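Local coordinates for lipopolysaccharide export system protein LptC (Vibrio cholerae, PDB 6MJP) that probably carries lipopolysaccharide from the inner-membrane transporter toward the periplasmic protein LptA, on the route to the outer membrane, at residues Leu39-Gly44 with His69-Gly74; Asn59-Ser64 with Lys84-Gly89; Val149-Pro154 with Gln161-Asn166. One frame throughout, in Å; residues are numbered along the deposited sequence.

Contact 1. Residues Leu39-Gly44 with His69-Gly74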
loop_
_atom_site.group_PDB
_atom_site.type_symbol
_atom_site.label_atom_id
_atom_site.label_comp_id
_atom_site.label_asym_id
_atom_site.label_seq_id
_atom_site.Cartn_x
_atom_site.Cartn_y
_atom_site.Cartn_z
ATOM N N LEU C 39 13.644 2.033 50.664
ATOM C CA LEU C 39 14.963 2.610 50.433
ATOM C C LEU C 39 14.842 4.129 50.424
ATOM O O LEU C 39 13.722 4.653 50.391
ATOM C CB LEU C 39 15.546 2.093 49.113
ATOM C CG LEU C 39 15.953 0.620 49.064
ATOM C CD1 LEU C 39 16.467 0.236 47.683
ATOM C CD2 LEU C 39 16.996 0.321 50.132
ATOM N N PRO C 40 15.949 4.873 50.471
ATOM C CA PRO C 40 15.849 6.340 50.397
ATOM C C PRO C 40 15.210 6.787 49.092
ATOM O O PRO C 40 15.737 6.545 48.004
ATOM C CB PRO C 40 17.308 6.803 50.510
ATOM C CG PRO C 40 18.135 5.585 50.219
ATOM C CD PRO C 40 17.331 4.438 50.732
ATOM N N MET C 41 14.061 7.451 49.211
ATOM C CA MET C 41 13.318 7.881 48.033
ATOM C C MET C 41 13.928 9.119 47.384
ATOM O O MET C 41 13.780 9.314 46.173
ATOM C CB MET C 41 11.861 8.147 48.410
ATOM C CG MET C 41 10.925 8.269 47.228
ATOM S SD MET C 41 9.220 8.603 47.712
ATOM C CE MET C 41 8.395 8.436 46.131
ATOM N N PHE C 42 14.601 9.963 48.159
ATOM C CA PHE C 42 15.270 11.147 47.643
ATOM C C PHE C 42 16.683 11.190 48.199
ATOM O O PHE C 42 16.915 10.850 49.364
ATOM C CB PHE C 42 14.521 12.439 48.017
ATOM C CG PHE C 42 13.198 12.603 47.320
ATOM C CD1 PHE C 42 13.092 13.371 46.171
ATOM C CD2 PHE C 42 12.060 11.990 47.814
ATOM C CE1 PHE C 42 11.873 13.523 45.530
ATOM C CE2 PHE C 42 10.841 12.136 47.178
ATOM C CZ PHE C 42 10.746 12.904 46.036
ATOM N N SER C 43 17.625 11.598 47.358
ATOM C CA SER C 43 19.021 11.701 47.747
ATOM C C SER C 43 19.624 12.942 47.110
ATOM O O SER C 43 19.225 13.349 46.018
ATOM C CB SER C 43 19.817 10.458 47.334
ATOM O OG SER C 43 21.175 10.582 47.717
ATOM N N GLY C 44 20.580 13.545 47.808
ATOM C CA GLY C 44 21.280 14.701 47.282
ATOM C C GLY C 44 22.575 14.914 48.028
ATOM O O GLY C 44 22.755 14.422 49.147
ATOM N N HIS C 69 15.932 11.642 51.995
ATOM C CA HIS C 69 14.556 11.782 52.463
ATOM C C HIS C 69 13.824 10.472 52.278
ATOM O O HIS C 69 13.865 9.887 51.195
ATOM C CB HIS C 69 13.827 12.891 51.701
ATOM C CG HIS C 69 12.692 13.510 52.457
ATOM N ND1 HIS C 69 12.129 14.716 52.093
ATOM C CD2 HIS C 69 12.018 13.100 53.558
ATOM C CE1 HIS C 69 11.159 15.016 52.934
ATOM N NE2 HIS C 69 11.070 14.054 53.832
ATOM N N TYR C 70 13.170 10.001 53.335
ATOM C CA TYR C 70 12.419 8.754 53.272
ATOM C C TYR C 70 10.918 9.028 53.292
ATOM O O TYR C 70 10.460 10.025 53.858
ATOM C CB TYR C 70 12.805 7.838 54.417
ATOM C CG TYR C 70 14.230 7.336 54.367
ATOM C CD1 TYR C 70 14.531 6.111 53.790
ATOM C CD2 TYR C 70 15.276 8.084 54.899
ATOM C CE1 TYR C 70 15.823 5.639 53.747
ATOM C CE2 TYR C 70 16.582 7.618 54.858
ATOM C CZ TYR C 70 16.844 6.393 54.276
ATOM O OH TYR C 70 18.132 5.913 54.226
ATOM N N ALA C 71 10.151 8.129 52.681
ATOM C CA ALA C 71 8.715 8.322 52.519
ATOM C C ALA C 71 7.873 7.682 53.618
ATOM O O ALA C 71 6.957 8.330 54.132
ATOM C CB ALA C 71 8.260 7.777 51.160
ATOM N N LYS C 72 8.155 6.428 53.994
ATOM C CA LYS C 72 7.285 5.722 54.934
ATOM C C LYS C 72 7.234 6.413 56.298
ATOM O O LYS C 72 6.154 6.558 56.882
ATOM C CB LYS C 72 7.736 4.267 55.076
ATOM N N SER C 73 8.383 6.849 56.826
ATOM C CA SER C 73 8.416 7.506 58.127
ATOM C C SER C 73 8.566 9.017 58.055
ATOM O O SER C 73 8.138 9.708 58.986
ATOM C CB SER C 73 9.562 6.948 58.988
ATOM O OG SER C 73 10.831 7.375 58.514
ATOM N N GLY C 74 9.156 9.546 56.989
ATOM C CA GLY C 74 9.448 10.962 56.937
ATOM C C GLY C 74 10.615 11.296 57.833
ATOM O O GLY C 74 10.573 12.273 58.587
#

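Contact 2. Residues Asn59-Ser64 with Lys84-Gly89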
loop_
_atom_site.group_PDB
_atom_site.type_symbol
_atom_site.label_atom_id
_atom_site.label_comp_id
_atom_site.label_asym_id
_atom_site.label_seq_id
_atom_site.Cartn_x
_atom_site.Cartn_y
_atom_site.Cartn_z
ATOM N N ASN C 59 13.289 30.293 59.484
ATOM C CA ASN C 59 13.430 29.670 60.800
ATOM C C ASN C 59 14.856 29.159 61.031
ATOM O O ASN C 59 15.493 29.501 62.032
ATOM C CB ASN C 59 12.401 28.536 60.951
ATOM C CG ASN C 59 12.308 27.987 62.384
ATOM O OD1 ASN C 59 12.549 28.694 63.364
ATOM N ND2 ASN C 59 11.933 26.718 62.500
ATOM N N TYR C 60 15.377 28.344 60.117
ATOM C CA TYR C 60 16.703 27.757 60.287
ATOM C C TYR C 60 17.231 27.337 58.921
ATOM O O TYR C 60 16.516 27.372 57.917
ATOM C CB TYR C 60 16.677 26.563 61.258
ATOM C CG TYR C 60 15.833 25.410 60.770
ATOM C CD1 TYR C 60 16.358 24.448 59.914
ATOM C CD2 TYR C 60 14.505 25.289 61.149
ATOM C CE1 TYR C 60 15.584 23.400 59.446
ATOM C CE2 TYR C 60 13.724 24.239 60.695
ATOM C CZ TYR C 60 14.276 23.293 59.848
ATOM O OH TYR C 60 13.516 22.250 59.375
ATOM N N VAL C 61 18.499 26.928 58.902
ATOM C CA VAL C 61 19.181 26.474 57.694
ATOM C C VAL C 61 20.012 25.255 58.058
ATOM O O VAL C 61 20.735 25.271 59.060
ATOM C CB VAL C 61 20.074 27.574 57.082
ATOM C CG1 VAL C 61 20.883 27.028 55.908
ATOM C CG2 VAL C 61 19.242 28.781 56.654
ATOM N N ILE C 62 19.901 24.195 57.262
ATOM C CA ILE C 62 20.714 22.994 57.426
ATOM C C ILE C 62 21.532 22.825 56.157
ATOM O O ILE C 62 20.980 22.516 55.093
ATOM C CB ILE C 62 19.874 21.741 57.697
ATOM C CG1 ILE C 62 18.877 21.987 58.829
ATOM C CG2 ILE C 62 20.788 20.592 58.055
ATOM C CD1 ILE C 62 18.100 20.755 59.223
ATOM N N THR C 63 22.843 23.022 56.267
ATOM C CA THR C 63 23.773 22.809 55.165
ATOM C C THR C 63 24.533 21.516 55.438
ATOM O O THR C 63 25.306 21.438 56.398
ATOM C CB THR C 63 24.721 23.996 55.011
ATOM O OG1 THR C 63 23.957 25.203 54.874
ATOM C CG2 THR C 63 25.592 23.821 53.785
ATOM N N SER C 64 24.306 20.508 54.597
ATOM C CA SER C 64 24.921 19.196 54.743
ATOM C C SER C 64 25.599 18.800 53.441
ATOM O O SER C 64 25.363 19.393 52.384
ATOM C CB SER C 64 23.885 18.135 55.142
ATOM O OG SER C 64 22.880 18.000 54.150
ATOM N N LYS C 84 22.136 26.325 61.179
ATOM C CA LYS C 84 22.183 27.716 61.602
ATOM C C LYS C 84 20.808 28.122 62.122
ATOM O O LYS C 84 19.827 28.103 61.373
ATOM C CB LYS C 84 22.624 28.611 60.447
ATOM C CG LYS C 84 23.834 28.058 59.703
ATOM C CD LYS C 84 24.171 28.877 58.467
ATOM C CE LYS C 84 25.457 28.388 57.808
ATOM N NZ LYS C 84 26.640 28.493 58.714
ATOM N N VAL C 85 20.731 28.471 63.403
ATOM C CA VAL C 85 19.485 28.954 63.988
ATOM C C VAL C 85 19.441 30.468 63.853
ATOM O O VAL C 85 20.460 31.149 64.003
ATOM C CB VAL C 85 19.349 28.517 65.458
ATOM C CG1 VAL C 85 17.985 28.907 66.000
ATOM C CG2 VAL C 85 19.536 27.019 65.571
ATOM N N TYR C 86 18.264 31.001 63.544
ATOM C CA TYR C 86 18.102 32.425 63.295
ATOM C C TYR C 86 17.029 32.996 64.206
ATOM O O TYR C 86 15.924 32.448 64.291
ATOM C CB TYR C 86 17.733 32.699 61.840
ATOM C CG TYR C 86 18.851 32.466 60.853
ATOM C CD1 TYR C 86 19.108 31.196 60.362
ATOM C CD2 TYR C 86 19.636 33.519 60.396
ATOM C CE1 TYR C 86 20.121 30.972 59.449
ATOM C CE2 TYR C 86 20.656 33.305 59.481
ATOM C CZ TYR C 86 20.894 32.026 59.010
ATOM O OH TYR C 86 21.902 31.787 58.101
ATOM N N ARG C 87 17.355 34.099 64.870
ATOM C CA ARG C 87 16.383 34.869 65.636
ATOM C C ARG C 87 15.738 35.873 64.685
ATOM O O ARG C 87 16.403 36.795 64.203
ATOM C CB ARG C 87 17.058 35.567 66.815
ATOM N N GLU C 88 14.451 35.678 64.400
ATOM C CA GLU C 88 13.697 36.497 63.448
ATOM C C GLU C 88 14.287 36.460 62.038
ATOM O O GLU C 88 14.025 37.359 61.232
ATOM C CB GLU C 88 13.577 37.949 63.926
ATOM C CG GLU C 88 12.732 38.127 65.172
ATOM C CD GLU C 88 12.559 39.582 65.549
ATOM O OE1 GLU C 88 13.144 40.451 64.866
ATOM O OE2 GLU C 88 11.835 39.858 66.527
ATOM N N GLY C 89 15.091 35.441 61.719
ATOM C CA GLY C 89 15.631 35.265 60.386
ATOM C C GLY C 89 16.815 36.139 60.023
ATOM O O GLY C 89 17.624 35.740 59.175
#

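Contact 3. Residues Val149-Pro154 with Gln161-Asn166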
loop_
_atom_site.group_PDB
_atom_site.type_symbol
_atom_site.label_atom_id
_atom_site.label_comp_id
_atom_site.label_asym_id
_atom_site.label_seq_id
_atom_site.Cartn_x
_atom_site.Cartn_y
_atom_site.Cartn_z
ATOM N N VAL C 149 28.529 16.550 78.472
ATOM C CA VAL C 149 28.339 17.913 77.989
ATOM C C VAL C 149 29.507 18.760 78.473
ATOM O O VAL C 149 30.004 18.564 79.586
ATOM C CB VAL C 149 27.000 18.503 78.483
ATOM C CG1 VAL C 149 26.841 19.949 78.042
ATOM C CG2 VAL C 149 25.828 17.666 77.995
ATOM N N GLU C 150 29.953 19.700 77.639
ATOM C CA GLU C 150 31.018 20.618 78.020
ATOM C C GLU C 150 30.673 22.021 77.547
ATOM O O GLU C 150 30.391 22.224 76.362
ATOM C CB GLU C 150 32.367 20.184 77.435
ATOM C CG GLU C 150 33.543 21.025 77.911
ATOM C CD GLU C 150 34.850 20.658 77.232
ATOM O OE1 GLU C 150 34.830 20.351 76.021
ATOM O OE2 GLU C 150 35.898 20.675 77.911
ATOM N N LEU C 151 30.703 22.982 78.468
ATOM C CA LEU C 151 30.408 24.375 78.161
ATOM C C LEU C 151 31.668 25.212 78.304
ATOM O O LEU C 151 32.444 25.038 79.249
ATOM C CB LEU C 151 29.311 24.936 79.069
ATOM C CG LEU C 151 28.076 24.070 79.311
ATOM C CD1 LEU C 151 27.060 24.797 80.181
ATOM C CD2 LEU C 151 27.451 23.677 77.999
ATOM N N ARG C 152 31.880 26.110 77.348
ATOM C CA ARG C 152 33.037 27.001 77.364
ATOM C C ARG C 152 32.518 28.422 77.241
ATOM O O ARG C 152 31.967 28.801 76.197
ATOM C CB ARG C 152 34.027 26.677 76.246
ATOM N N GLY C 153 32.677 29.189 78.306
ATOM C CA GLY C 153 32.298 30.556 78.289
ATOM C C GLY C 153 33.561 31.355 78.048
ATOM O O GLY C 153 34.689 30.817 78.053
ATOM N N PRO C 154 33.370 32.663 77.813
ATOM C CA PRO C 154 34.526 33.563 77.628
ATOM C C PRO C 154 35.458 33.684 78.829
ATOM O O PRO C 154 36.680 33.669 78.666
ATOM C CB PRO C 154 33.841 34.907 77.302
ATOM N N GLN C 161 26.909 16.784 82.669
ATOM C CA GLN C 161 26.207 15.854 81.795
ATOM C C GLN C 161 24.700 16.006 81.962
ATOM O O GLN C 161 24.218 16.618 82.920
ATOM C CB GLN C 161 26.636 14.404 82.066
ATOM C CG GLN C 161 26.572 13.991 83.534
ATOM C CD GLN C 161 27.069 12.573 83.771
ATOM O OE1 GLN C 161 27.828 12.023 82.972
ATOM N NE2 GLN C 161 26.636 11.973 84.875
ATOM N N ALA C 162 23.964 15.457 80.988
ATOM C CA ALA C 162 22.504 15.303 81.047
ATOM C C ALA C 162 21.775 16.650 80.989
ATOM O O ALA C 162 20.908 16.946 81.813
ATOM C CB ALA C 162 22.084 14.511 82.285
ATOM N N MET C 163 22.094 17.440 79.966
ATOM C CA MET C 163 21.575 18.794 79.838
ATOM C C MET C 163 20.215 18.808 79.140
ATOM O O MET C 163 19.859 17.895 78.386
ATOM C CB MET C 163 22.579 19.661 79.076
ATOM C CG MET C 163 22.425 21.160 79.260
ATOM S SD MET C 163 23.756 22.005 78.389
ATOM C CE MET C 163 23.428 23.715 78.802
ATOM N N LYS C 164 19.446 19.866 79.408
ATOM C CA LYS C 164 18.144 20.056 78.769
ATOM C C LYS C 164 17.836 21.551 78.743
ATOM O O LYS C 164 17.510 22.130 79.785
ATOM C CB LYS C 164 17.042 19.308 79.491
ATOM C CG LYS C 164 15.656 19.641 78.941
ATOM C CD LYS C 164 14.548 19.025 79.768
ATOM C CE LYS C 164 14.462 19.680 81.136
ATOM N NZ LYS C 164 14.135 21.132 81.046
ATOM N N GLY C 165 17.902 22.178 77.563
ATOM C CA GLY C 165 17.475 23.554 77.428
ATOM C C GLY C 165 16.799 23.928 76.111
ATOM O O GLY C 165 16.328 23.054 75.382
ATOM N N ASN C 166 16.697 25.215 75.818
ATOM C CA ASN C 166 16.234 25.653 74.516
ATOM C C ASN C 166 16.977 26.890 74.076
ATOM O O ASN C 166 17.325 27.748 74.889
ATOM C CB ASN C 166 14.734 25.976 74.531
ATOM C CG ASN C 166 14.356 26.961 75.634
ATOM O OD1 ASN C 166 15.206 27.414 76.418
ATOM N ND2 ASN C 166 13.068 27.300 75.698
#

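Contact 1. Residues Leu39-Gly44 with His69-Gly74
Opposite His69 the chain carries an extra residue: Met41 and Phe42 together form a classic beta bulge with it, at an outermost strand that this chain gives to one of the two antiparallel sheets of the LptC periplasmic domain, whose beta-jellyroll is shared with the other Lpt bridge proteins. The evidence lies in the backbone bonds. His69 O accepts from two successive amides: Phe42 N, 3.1 Å away with a C=O...N angle of 148° in the carbonyl plane, and Met41 N, whose bond is weak because its N-H...O angle is only 124°. Phe42 O takes the return bond from His69 N at 2.9 Å, which completes a hydrogen-bonded antiparallel pair, and the CB atoms of Phe42 and His69 meet on the same face of the sheet.

The side chain of Met41 can be followed outward. Its CB lies 3.8 Å from His69 O, the same carbonyl that holds the bulge. CG is anti to the backbone N (chi1 -166°), and the extended chain then brings SD to 3.7 Å from Ala71 CB, while CE runs on away from the segment His69-Gly74. Beyond it, the permease chain takes over: its Ile183 packs on Met41, Phe42 and His69, its Arg212 makes a cation-pi contact with the Phe42 ring, and one of its strands pairs with Phe42-Gly44, so the sheet continues into the transporter.

Tyr70 runs next to Pro40 in the same direction. Tyr70 CE1 is 3.6 Å from Pro40 CD and 3.7 Å from Pro40 CB, and comes still closer to the backbone, 3.4 Å from Pro40 N.

Contact 2. Residues Asn59-Ser64 with Lys84-Gly89
Val61 and Lys84 form a hydrogen-bonded antiparallel pair between strands 58-64 and 82-87, neighbours in one sheet of the beta-jellyroll; the short segments run at 163° to each other. This is the tight part. Lys84 N reaches Val61 O at 2.8 Å and Val61 N reaches Lys84 O at 3.0 Å. Lys84 O also receives a CA-H...O contact from Tyr60 CA, at 3.3 Å. On the face that carries Val61, CG2 of this residue stands beside its own backbone N and meets CE1 of the Tyr86 ring obliquely at 3.7 Å.

Toward Asn59 the pairing slackens. Tyr86 N and Asn59 O are 3.5 Å apart, a weak bond. On its other flank the strand has a classic bulge against strand 47-52, formed by Asn59 and Tyr60 opposite Ser51. Polar ends turn elsewhere: Lys84 NZ forms a salt bridge with Glu95, which probably offsets its charge, and Tyr60 OH is hydrogen-bonded to Gln107. Past Arg87 the chain leaves the strand through exposed Glu88, and Gly89 O is held by Arg58, whose side chain also makes a cation-pi contact with Tyr86. That ring offers its edge to the opposing backbone, with Tyr86 CD1 4.2 Å from Tyr60 CA.

Contact 3. Residues Val149-Pro154 with Gln161-Asn166
Val149 and Gln161 come closest in the backbone, their CA atoms 4.8 Å apart, but the following residues diverge: strand 148-152 continues in one sheet while the chain beyond Gln161 crosses to strand 164-166 of the other. Ala162, with positive phi and psi (68° and 53°), lies at this change of course, and Met163 after it points its side chain back toward Val149 and Leu151.

The contact is therefore apolar packing between side chains. Met163 is extended throughout (chi1 -160°), and its side chain crosses that of Val149 at about a right angle: SD is 3.7 Å from Val149 CG1, and CB is 4.0 Å from Val149 CG2. Farther out, Met163 and Leu151 approach tip to tip. The methyl CE is about equally far from both leucine methyls, 4.0 Å from Leu151 CD1 and 4.1 Å from Leu151 CD2.

These residues join the two sheets at one end of the jellyroll. Val149 and Leu151 also touch Thr131 and Leu129 of strand 128-131, and Met163 is flanked by Ala172 and Leu174 of the C-terminal segment, while strand 157-161 hydrogen-bonds to strand 148-152 through Gly160 and Thr158.

Contacts 1 and 2 interleave along the chain, since Asn59-Ser64 falls between the two segments of contact 1 and Lys84-Gly89 follows them; contact 3 comes later. Their centres lie about 22 Å apart for contacts 1 and 2, about 20 Å for contacts 2 and 3, and about 33 Å for contacts 1 and 3, and none touches another. Contact 1 belongs to the sheet that begins with strand 42-44 and ends with strand 164-166, contact 2 to the sheet facing it, and contact 3 bridges both. The series thus runs from the edge joined to the permease to the far end of the jellyroll, consistent with a passage for lipopolysaccharide toward LptA.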